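Local coordinates for extracellular solute-binding protein, family 3 (Methylophaga aminisulfidivorans MP, PDB 5SV6) that is of unknown function but has a periplasmic binding protein-like architecture and is probably linked to the methanol dehydrogenase system, at residues A[178-182]-A[183-187]. Sequence-based numbering, arbitrary orientation.
Sequences YTMSL and IGFKS
A Met-aromatic contact joins the last part of helix 172-180 to the loop that follows it. Residue 180 is selenomethionine, and Met180 SE lies 3.4 Å from Phe185 CE1. Met180 SE is 4.4 Å from the centroid of the Phe185 ring, 56° off the ring normal, and so approaches obliquely. CE of Met180 is near both CE1 and CZ of Phe185. The Met180 chain bends at chi2 and again at chi3, which brings its end back to the ring although its CB points away from the loop.

Between these two residues the chain turns, held by backbone bonds. Thr179 O accepts from both Leu182 N and Ile183 N. The bond from Ile183 N to Thr179 O is 3.2 Å long, with an N-H...O angle of 144°. A water bridges the turn, donating to Met180 O at 2.8 Å and to Ile183 O at 2.6 Å. Tyr178 O accepts from Ser181 N and also from Ser181 OG, the latter at 2.6 Å.

Ile183 packs back on the turn. Its CG1 sits anti to its own carbonyl carbon (chi1 -55°) and lies 3.5 Å from Thr179 O. CG1 also faces the Thr179 methyl CG2. With an alanine here the branches beyond CB are gone, which would probably leave a gap beside Thr179 CG2 and Pro158.

The contact is at the protein surface. Thr179 OG1 bonds back to Asn175 O within the helix. Met180 and Ile183 both touch Pro158, in the loop between strand 154-156 and helix 161-168, while Leu182 packs on Leu199, Leu200 and Glu203 of helix 197-206.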
# COMPACT_ATOMS: atom_id res chain seq x y z
N TYR A 178 -1.51 -13.53 17.21
CA TYR A 178 -0.54 -12.45 17.05
C TYR A 178 -1.04 -11.34 16.10
O TYR A 178 -0.99 -10.16 16.44
CB TYR A 178 0.80 -12.99 16.56
CG TYR A 178 1.82 -11.90 16.36
CD1 TYR A 178 2.18 -11.06 17.41
CD2 TYR A 178 2.40 -11.68 15.12
CE1 TYR A 178 3.10 -10.05 17.24
CE2 TYR A 178 3.34 -10.67 14.94
CZ TYR A 178 3.68 -9.86 16.00
OH TYR A 178 4.59 -8.85 15.84
N THR A 179 -1.52 -11.73 14.92
CA THR A 179 -2.03 -10.79 13.91
C THR A 179 -3.21 -9.95 14.43
O THR A 179 -3.30 -8.74 14.18
CB THR A 179 -2.47 -11.55 12.64
OG1 THR A 179 -1.35 -12.25 12.09
CG2 THR A 179 -3.03 -10.59 11.60
N MSE A 180 -4.11 -10.61 15.15
CA MSE A 180 -5.28 -9.95 15.72
C MSE A 180 -4.94 -9.00 16.87
O MSE A 180 -5.76 -8.17 17.26
CB MSE A 180 -6.30 -10.98 16.20
CG MSE A 180 -6.94 -11.77 15.10
SE MSE A 180 -7.81 -10.63 13.76
CE MSE A 180 -6.50 -10.78 12.32
N SER A 181 -3.75 -9.15 17.45
CA SER A 181 -3.30 -8.26 18.51
C SER A 181 -2.77 -6.95 17.93
O SER A 181 -2.54 -5.98 18.65
CB SER A 181 -2.21 -8.92 19.37
OG SER A 181 -0.93 -8.90 18.72
N LEU A 182 -2.57 -6.94 16.61
CA LEU A 182 -1.96 -5.78 15.93
C LEU A 182 -2.94 -4.98 15.07
O LEU A 182 -2.81 -3.77 14.96
CB LEU A 182 -0.80 -6.23 15.03
CG LEU A 182 0.41 -6.87 15.69
CD1 LEU A 182 1.35 -7.46 14.65
CD2 LEU A 182 1.15 -5.85 16.56
N ILE A 183 -3.89 -5.65 14.43
CA ILE A 183 -4.73 -5.00 13.43
C ILE A 183 -6.06 -4.59 14.05
O ILE A 183 -6.69 -5.37 14.76
CB ILE A 183 -4.98 -5.93 12.21
CG1 ILE A 183 -3.65 -6.42 11.61
CG2 ILE A 183 -5.83 -5.22 11.15
CD1 ILE A 183 -2.72 -5.30 11.12
N GLY A 184 -6.48 -3.35 13.79
CA GLY A 184 -7.74 -2.87 14.33
C GLY A 184 -8.93 -3.32 13.51
O GLY A 184 -8.84 -3.45 12.29
N PHE A 185 -10.05 -3.57 14.18
CA PHE A 185 -11.30 -3.85 13.48
C PHE A 185 -12.41 -2.97 14.03
O PHE A 185 -12.32 -2.47 15.16
CB PHE A 185 -11.71 -5.32 13.62
CG PHE A 185 -10.83 -6.27 12.84
CD1 PHE A 185 -9.61 -6.67 13.34
CD2 PHE A 185 -11.25 -6.76 11.61
CE1 PHE A 185 -8.81 -7.55 12.63
CE2 PHE A 185 -10.46 -7.64 10.90
CZ PHE A 185 -9.23 -8.03 11.41
N LYS A 186 -13.47 -2.81 13.24
CA LYS A 186 -14.60 -1.99 13.65
C LYS A 186 -15.33 -2.60 14.85
O LYS A 186 -15.45 -3.82 14.97
CB LYS A 186 -15.56 -1.78 12.48
CG LYS A 186 -16.49 -0.58 12.62
CD LYS A 186 -17.33 -0.41 11.36
CE LYS A 186 -18.22 0.82 11.43
NZ LYS A 186 -18.94 1.05 10.13
N SER A 187 -15.78 -1.72 15.74
CA SER A 187 -16.60 -2.11 16.89
C SER A 187 -17.40 -0.88 17.28
O SER A 187 -17.23 0.18 16.67
CB SER A 187 -15.72 -2.55 18.06
OG SER A 187 -15.04 -1.44 18.64
O HOH W 1 -6.36 -5.44 17.35